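Side-chain contacts in glycoside hydrolase family 81 (Clostridium thermocellum, PDB 6FOP), which hydrolyses beta-1,3-glucans such as laminarin, probably as an endo-acting glucanase of the cellulosome: residues L51-Y54 and T59-F62; K63-E68 and R144-G149; V91-S94 and T98-D101. One frame throughout, in Å; residues are numbered along the deposited sequence.

Contact 1 of 3, residues L51-Y54 and T59-F62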
loop_
_atom_site.group_PDB
_atom_site.type_symbol
_atom_site.label_atom_id
_atom_site.label_comp_id
_atom_site.label_asym_id
_atom_site.label_seq_id
_atom_site.Cartn_x
_atom_site.Cartn_y
_atom_site.Cartn_z
ATOM N N LEU A 51 -16.264 -8.637 -8.462
ATOM C CA LEU A 51 -16.765 -7.271 -8.301
ATOM C C LEU A 51 -15.974 -6.404 -9.280
ATOM O O LEU A 51 -15.097 -6.914 -10.002
ATOM C CB LEU A 51 -16.604 -6.779 -6.840
ATOM C CG LEU A 51 -17.732 -7.179 -5.891
ATOM C CD1 LEU A 51 -19.037 -6.468 -6.215
ATOM C CD2 LEU A 51 -17.945 -8.676 -5.786
ATOM N N PRO A 52 -16.292 -5.112 -9.372
ATOM C CA PRO A 52 -15.508 -4.304 -10.315
ATOM C C PRO A 52 -14.020 -4.295 -10.015
ATOM O O PRO A 52 -13.607 -4.215 -8.843
ATOM C CB PRO A 52 -16.148 -2.912 -10.191
ATOM C CG PRO A 52 -17.553 -3.203 -9.779
ATOM C CD PRO A 52 -17.394 -4.322 -8.787
ATOM N N ILE A 53 -13.231 -4.311 -11.093
ATOM C CA ILE A 53 -11.787 -4.487 -11.065
ATOM C C ILE A 53 -11.168 -3.171 -11.524
ATOM O O ILE A 53 -11.283 -2.800 -12.686
ATOM C CB ILE A 53 -11.349 -5.620 -12.021
ATOM C CG1 ILE A 53 -12.135 -6.915 -11.764
ATOM C CG2 ILE A 53 -9.837 -5.830 -11.951
ATOM C CD1 ILE A 53 -11.878 -7.552 -10.425
ATOM N N TYR A 54 -10.520 -2.446 -10.586
ATOM C CA TYR A 54 -10.029 -1.118 -10.871
ATOM C C TYR A 54 -8.564 -1.168 -11.233
ATOM O O TYR A 54 -7.690 -1.043 -10.387
ATOM C CB TYR A 54 -10.325 -0.147 -9.701
ATOM C CG TYR A 54 -11.815 0.145 -9.546
ATOM C CD1 TYR A 54 -12.617 -0.659 -8.751
ATOM C CD2 TYR A 54 -12.431 1.172 -10.258
ATOM C CE1 TYR A 54 -13.991 -0.435 -8.639
ATOM C CE2 TYR A 54 -13.790 1.385 -10.151
ATOM C CZ TYR A 54 -14.563 0.592 -9.328
ATOM O OH TYR A 54 -15.909 0.857 -9.267
ATOM N N THR A 59 -11.413 -0.244 -16.292
ATOM C CA THR A 59 -12.044 -1.034 -15.262
ATOM C C THR A 59 -12.813 -2.170 -15.883
ATOM O O THR A 59 -13.234 -2.086 -17.052
ATOM C CB THR A 59 -12.928 -0.187 -14.328
ATOM O OG1 THR A 59 -14.056 0.299 -15.048
ATOM C CG2 THR A 59 -12.155 1.009 -13.763
ATOM N N PHE A 60 -13.033 -3.220 -15.101
ATOM C CA PHE A 60 -13.629 -4.456 -15.617
ATOM C C PHE A 60 -14.602 -5.056 -14.629
ATOM O O PHE A 60 -14.547 -4.755 -13.430
ATOM C CB PHE A 60 -12.533 -5.510 -15.907
ATOM C CG PHE A 60 -11.414 -5.008 -16.765
ATOM C CD1 PHE A 60 -11.526 -5.030 -18.152
ATOM C CD2 PHE A 60 -10.232 -4.505 -16.190
ATOM C CE1 PHE A 60 -10.506 -4.539 -18.941
ATOM C CE2 PHE A 60 -9.218 -4.011 -16.981
ATOM C CZ PHE A 60 -9.346 -4.055 -18.373
ATOM N N LYS A 61 -15.462 -5.944 -15.094
ATOM C CA LYS A 61 -16.222 -6.772 -14.173
ATOM C C LYS A 61 -16.604 -8.057 -14.854
ATOM O O LYS A 61 -17.147 -8.036 -15.966
ATOM C CB LYS A 61 -17.477 -6.052 -13.668
ATOM C CG LYS A 61 -18.146 -6.813 -12.514
ATOM C CD LYS A 61 -19.399 -6.143 -11.977
ATOM C CE LYS A 61 -20.562 -6.342 -12.914
ATOM N NZ LYS A 61 -21.774 -5.660 -12.377
ATOM N N PHE A 62 -16.344 -9.184 -14.200
ATOM C CA PHE A 62 -16.750 -10.494 -14.733
ATOM C C PHE A 62 -18.207 -10.744 -14.370
ATOM O O PHE A 62 -18.667 -10.337 -13.311
ATOM C CB PHE A 62 -15.857 -11.606 -14.171
ATOM C CG PHE A 62 -14.437 -11.531 -14.672
ATOM C CD1 PHE A 62 -13.502 -10.719 -14.037
ATOM C CD2 PHE A 62 -14.034 -12.272 -15.792
ATOM C CE1 PHE A 62 -12.213 -10.627 -14.512
ATOM C CE2 PHE A 62 -12.738 -12.167 -16.268
ATOM C CZ PHE A 62 -11.823 -11.358 -15.613
#
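I53 and F60 face each other as an antiparallel hydrogen-bonded pair and carry the backbone part of this contact. The amide of I53 donates to F60 O at 2.7 Å. In return F60 N reaches I53 O at 3.0 Å. Short CA-H...O contacts flank the two bonds: P52 CA lies 3.3 Å from F60 O, and T59 CA lies 3.2 Å from I53 O. The next pair, Y54 and T59, is non-hydrogen-bonded and projects to the other face of the sheet. Here the methyl CG2 of T59 comes obliquely against the tyrosine ring, 3.5 Å from Y54 CD2. T59 OG1 is engaged by H85, while Y54 OH bonds to A486 O and to the amide of H85, which fixes the far end of the ring.

K61 can be followed outward from the strand. Its CB leads to CG, which stands anti to the backbone N (chi1 -170°) and lies 3.9 Å from L51 C. CD then runs beside the proline ring, 4.1 Å from P52 CG, the two side chains pointing the same way. A bend at chi3 (76°) turns CE and NZ away from the 51-54 segment, leaving the aliphatic stem to do the touching. On the opposite face I53 CB meets F60 CB at 4.1 Å. One hydrogen-bonded and one non-hydrogen-bonded pair, with a four-residue connection, form a beta hairpin whose strand 53-54 lies at the edge of a larger antiparallel sheet.

Contact 2 of 3, residues K63-E68 and R144-G149. With MG (magnesium ion), chain B.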
loop_
_atom_site.group_PDB
_atom_site.type_symbol
_atom_site.label_atom_id
_atom_site.label_comp_id
_atom_site.label_asym_id
_atom_site.label_seq_id
_atom_site.Cartn_x
_atom_site.Cartn_y
_atom_site.Cartn_z
ATOM N N LYS A 63 -18.933 -11.367 -15.296
ATOM C CA LYS A 63 -20.340 -11.765 -15.118
ATOM C C LYS A 63 -20.612 -12.961 -16.008
ATOM O O LYS A 63 -19.743 -13.370 -16.766
ATOM C CB LYS A 63 -21.291 -10.598 -15.408
ATOM C CG LYS A 63 -21.194 -10.045 -16.818
ATOM C CD LYS A 63 -22.104 -8.851 -17.007
ATOM C CE LYS A 63 -22.098 -8.359 -18.451
ATOM N NZ LYS A 63 -22.872 -7.095 -18.578
ATOM N N ALA A 64 -21.800 -13.552 -15.882
ATOM C CA ALA A 64 -22.101 -14.756 -16.646
ATOM C C ALA A 64 -21.818 -14.624 -18.158
ATOM O O ALA A 64 -21.286 -15.555 -18.765
ATOM C CB ALA A 64 -23.532 -15.207 -16.369
ATOM N N GLU A 65 -22.132 -13.473 -18.749
ATOM C CA GLU A 65 -21.973 -13.254 -20.199
ATOM C C GLU A 65 -20.499 -13.135 -20.612
ATOM O O GLU A 65 -20.128 -13.464 -21.737
ATOM C CB GLU A 65 -22.718 -11.965 -20.623
ATOM C CG GLU A 65 -22.585 -11.617 -22.108
ATOM C CD GLU A 65 -23.218 -10.306 -22.495
ATOM O OE1 GLU A 65 -23.739 -9.580 -21.615
ATOM O OE2 GLU A 65 -23.170 -9.987 -23.701
ATOM N N GLY A 66 -19.654 -12.601 -19.735
ATOM C CA GLY A 66 -18.281 -12.308 -20.133
ATOM C C GLY A 66 -17.651 -11.244 -19.260
ATOM O O GLY A 66 -17.912 -11.190 -18.041
ATOM N N ILE A 67 -16.856 -10.378 -19.893
ATOM C CA ILE A 67 -16.053 -9.379 -19.180
ATOM C C ILE A 67 -16.484 -7.970 -19.564
ATOM O O ILE A 67 -16.279 -7.530 -20.716
ATOM C CB ILE A 67 -14.533 -9.528 -19.472
ATOM C CG1 ILE A 67 -14.034 -10.977 -19.318
ATOM C CG2 ILE A 67 -13.762 -8.603 -18.535
ATOM C CD1 ILE A 67 -13.974 -11.783 -20.599
ATOM N N GLU A 68 -17.087 -7.243 -18.618
ATOM C CA GLU A 68 -17.391 -5.839 -18.851
ATOM C C GLU A 68 -16.084 -5.072 -18.904
ATOM O O GLU A 68 -15.198 -5.329 -18.089
ATOM C CB GLU A 68 -18.251 -5.219 -17.750
ATOM C CG GLU A 68 -19.598 -5.887 -17.565
ATOM C CD GLU A 68 -20.535 -5.113 -16.665
ATOM O OE1 GLU A 68 -20.064 -4.280 -15.867
ATOM O OE2 GLU A 68 -21.764 -5.371 -16.726
ATOM N N ARG A 144 -17.668 -11.813 -29.105
ATOM C CA ARG A 144 -18.956 -11.194 -29.329
ATOM C C ARG A 144 -18.965 -9.977 -28.437
ATOM O O ARG A 144 -19.050 -10.119 -27.217
ATOM C CB ARG A 144 -20.080 -12.179 -28.964
ATOM C CG ARG A 144 -21.495 -11.637 -29.185
ATOM C CD ARG A 144 -22.531 -12.714 -28.863
ATOM N NE ARG A 144 -22.507 -13.124 -27.456
ATOM C CZ ARG A 144 -23.136 -12.506 -26.458
ATOM N NH1 ARG A 144 -23.893 -11.420 -26.677
ATOM N NH2 ARG A 144 -23.055 -12.971 -25.209
ATOM N N ILE A 145 -18.782 -8.804 -29.043
ATOM C CA ILE A 145 -18.619 -7.545 -28.312
ATOM C C ILE A 145 -19.973 -6.865 -28.189
ATOM O O ILE A 145 -20.497 -6.268 -29.155
ATOM C CB ILE A 145 -17.573 -6.620 -28.974
ATOM C CG1 ILE A 145 -16.306 -7.420 -29.358
ATOM C CG2 ILE A 145 -17.258 -5.436 -28.056
ATOM C CD1 ILE A 145 -15.604 -8.149 -28.235
ATOM N N ASP A 146 -20.555 -6.991 -26.997
ATOM C CA ASP A 146 -21.895 -6.508 -26.695
ATOM C C ASP A 146 -21.801 -5.121 -26.080
ATOM O O ASP A 146 -21.487 -4.964 -24.887
ATOM C CB ASP A 146 -22.567 -7.505 -25.745
ATOM C CG ASP A 146 -23.975 -7.126 -25.360
ATOM O OD1 ASP A 146 -24.502 -6.117 -25.848
ATOM O OD2 ASP A 146 -24.551 -7.863 -24.521
ATOM N N PHE A 147 -22.010 -4.106 -26.906
ATOM C CA PHE A 147 -21.890 -2.701 -26.474
ATOM C C PHE A 147 -23.087 -2.256 -25.644
ATOM O O PHE A 147 -24.200 -2.800 -25.777
ATOM C CB PHE A 147 -21.732 -1.770 -27.690
ATOM C CG PHE A 147 -20.387 -1.859 -28.344
ATOM C CD1 PHE A 147 -20.132 -2.830 -29.296
ATOM C CD2 PHE A 147 -19.357 -0.992 -27.961
ATOM C CE1 PHE A 147 -18.867 -2.930 -29.884
ATOM C CE2 PHE A 147 -18.100 -1.080 -28.539
ATOM C CZ PHE A 147 -17.850 -2.065 -29.484
ATOM N N SER A 148 -22.844 -1.285 -24.766
ATOM C CA SER A 148 -23.915 -0.593 -24.053
ATOM C C SER A 148 -24.510 0.471 -24.977
ATOM O O SER A 148 -24.170 1.661 -24.895
ATOM C CB SER A 148 -23.387 0.016 -22.763
ATOM O OG SER A 148 -24.408 0.734 -22.127
ATOM N N GLY A 149 -25.414 0.038 -25.837
ATOM C CA GLY A 149 -25.903 0.856 -26.959
ATOM C C GLY A 149 -25.163 0.499 -28.245
ATOM O O GLY A 149 -24.615 -0.581 -28.384
HETATM MG MG MG B . -25.450 -4.382 -26.983
HETATM O O HOH W 1 -21.002 -14.645 -24.014
HETATM O O HOH W 2 -26.764 -2.559 -27.453
HETATM O O HOH W 3 -26.523 -5.901 -28.391
#
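E65, R144 and D146 all place CG anti to the backbone N (chi1 178° for E65), and E65 then stays extended to deliver its carboxylate to the other two. In R144 a bend at chi3 turns the guanidinium toward the glutamate carboxylate. The two flat groups are nearly parallel, yet E65 OE2 approaches the guanidinium obliquely, 3.3 Å from R144 NH2 and 3.4 Å from R144 NH1. Both hydrogen bonds are weak and strongly bent, so the salt bridge probably owes more to charge than to directed bonds. Water 1 lies 2.7 Å from the backbone O of E65 and accepts from R144 NH2.

On its other flank the glutamate meets an acid: E65 OE2 lies 2.7 Å from D146 OD2, with the carboxylate planes turned 47° apart. Such closeness suggests that one of the two acids is probably protonated, and the neighbouring arginine would probably ease the remaining charge. D146 uses its second oxygen differently, since OD1 binds the magnesium ion at 2.3 Å. F147 O and waters 2 and 3 also coordinate the metal, whose site includes G188 as well. Within 63-68, K63 NZ forms a salt bridge to E68 OE2 at 2.8 Å.

R144 has further partners: its NE bonds to H93 O, and Y97 meets it in a cation-pi contact. Strand 89-93 runs between strands 66-70 and 143-147, so these side chains reach across an intervening strand, while strand 189-193 borders 143-147 on its far side.

Contact 3 of 3, residues V91-S94 and T98-D101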
loop_
_atom_site.group_PDB
_atom_site.type_symbol
_atom_site.label_atom_id
_atom_site.label_comp_id
_atom_site.label_asym_id
_atom_site.label_seq_id
_atom_site.Cartn_x
_atom_site.Cartn_y
_atom_site.Cartn_z
ATOM N N VAL A 91 -17.157 -8.067 -23.338
ATOM C CA VAL A 91 -16.482 -9.035 -24.186
ATOM C C VAL A 91 -17.077 -10.381 -23.839
ATOM O O VAL A 91 -16.779 -10.953 -22.800
ATOM C CB VAL A 91 -14.961 -9.028 -23.955
ATOM C CG1 VAL A 91 -14.265 -10.106 -24.775
ATOM C CG2 VAL A 91 -14.370 -7.667 -24.292
ATOM N N GLY A 92 -17.936 -10.864 -24.751
ATOM C CA GLY A 92 -18.599 -12.151 -24.628
ATOM C C GLY A 92 -18.124 -13.103 -25.721
ATOM O O GLY A 92 -17.119 -12.852 -26.404
ATOM N N HIS A 93 -18.897 -14.162 -25.921
ATOM C CA HIS A 93 -18.494 -15.297 -26.732
ATOM C C HIS A 93 -19.681 -15.658 -27.649
ATOM O O HIS A 93 -20.863 -15.589 -27.248
ATOM C CB HIS A 93 -18.112 -16.429 -25.800
ATOM C CG HIS A 93 -17.445 -17.592 -26.456
ATOM N ND1 HIS A 93 -18.134 -18.483 -27.240
ATOM C CD2 HIS A 93 -16.183 -18.062 -26.379
ATOM C CE1 HIS A 93 -17.325 -19.449 -27.635
ATOM N NE2 HIS A 93 -16.130 -19.209 -27.129
ATOM N N SER A 94 -19.370 -16.039 -28.886
ATOM C CA SER A 94 -20.398 -16.234 -29.916
ATOM C C SER A 94 -21.278 -17.450 -29.695
ATOM O O SER A 94 -22.373 -17.514 -30.230
ATOM C CB SER A 94 -19.750 -16.290 -31.300
ATOM O OG SER A 94 -18.885 -17.386 -31.452
ATOM N N THR A 98 -23.511 -18.190 -21.311
ATOM C CA THR A 98 -23.405 -18.243 -19.843
ATOM C C THR A 98 -22.171 -19.048 -19.428
ATOM O O THR A 98 -22.110 -20.250 -19.683
ATOM C CB THR A 98 -24.656 -18.927 -19.219
ATOM O OG1 THR A 98 -25.845 -18.258 -19.659
ATOM C CG2 THR A 98 -24.606 -18.896 -17.702
ATOM N N PHE A 99 -21.207 -18.396 -18.779
ATOM C CA PHE A 99 -20.057 -19.071 -18.210
ATOM C C PHE A 99 -20.355 -19.311 -16.738
ATOM O O PHE A 99 -21.014 -18.482 -16.125
ATOM C CB PHE A 99 -18.826 -18.193 -18.340
ATOM C CG PHE A 99 -18.324 -18.057 -19.748
ATOM C CD1 PHE A 99 -17.543 -19.047 -20.310
ATOM C CD2 PHE A 99 -18.653 -16.943 -20.507
ATOM C CE1 PHE A 99 -17.091 -18.930 -21.615
ATOM C CE2 PHE A 99 -18.206 -16.818 -21.815
ATOM C CZ PHE A 99 -17.422 -17.819 -22.366
ATOM N N PRO A 100 -19.848 -20.407 -16.165
ATOM C CA PRO A 100 -20.221 -20.758 -14.794
ATOM C C PRO A 100 -19.509 -19.936 -13.720
ATOM O O PRO A 100 -20.026 -19.818 -12.616
ATOM C CB PRO A 100 -19.792 -22.222 -14.679
ATOM C CG PRO A 100 -18.705 -22.377 -15.650
ATOM C CD PRO A 100 -19.055 -21.473 -16.805
ATOM N N ASP A 101 -18.358 -19.353 -14.050
ATOM C CA ASP A 101 -17.556 -18.579 -13.080
ATOM C C ASP A 101 -16.421 -17.880 -13.809
ATOM O O ASP A 101 -16.262 -18.073 -15.019
ATOM C CB ASP A 101 -17.028 -19.467 -11.944
ATOM C CG ASP A 101 -16.155 -20.634 -12.411
ATOM O OD1 ASP A 101 -15.326 -20.478 -13.316
ATOM O OD2 ASP A 101 -16.259 -21.718 -11.801
#
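H93 and F99 meet as an offset edge-to-face pair, the edge of the phenylalanine ring directed at the imidazole face. Their planes stand 80° apart, and the ring centroids are separated by 6.0 Å. The closest approach is displaced from the middle of the imidazole toward its root: F99 CZ lies 3.8 Å from H93 CB and 4.1 Å from H93 CG. F99 CE2 also reaches H93 CB, at 4.0 Å, and this methylene sits near the phenyl plane, at the ring edge. The touch is therefore made mainly by the CB methylene, with CG the ring atom that comes near.

The histidine holds CG anti to its own amide nitrogen (chi1 -170°), which swings the imidazole toward the 98-101 loop. Both ring nitrogens are bonded: NE2 to T139 O, and ND1 to the amides of S95 and V96, so the ring's rotation is fixed from two ends while F99 abuts it.

Both residues are buried. H93 ends strand 89-93, whose sheet neighbours are strands 66-70 and 143-147, and F99 belongs to the loop leading to strand 103-107. That loop is anchored beside the sheet by backbone bonding between F99 and A64 and by F99 O to Y49 OH.

In the fold
From the N terminus, contact 1 comes first and closes the short hairpin that starts the seven-stranded antiparallel sheet. The chain passes directly from strand 59-63 into the turn and strand 66-70, where contact 2 opens; the shared strand pair joins contacts 1 and 2 through K61 O and E68 N. Contact 2 then closes a long loop of 75 residues, returning on strand 143-147. Contact 3 falls within that loop, closing a much smaller one after strand 89-93, the strand lying between the two partners of contact 2. No loops cross. Together the three span five strands adjacent across the sheet, from edge strand 53-54 to 143-147, and fasten the 98-101 loop beside them.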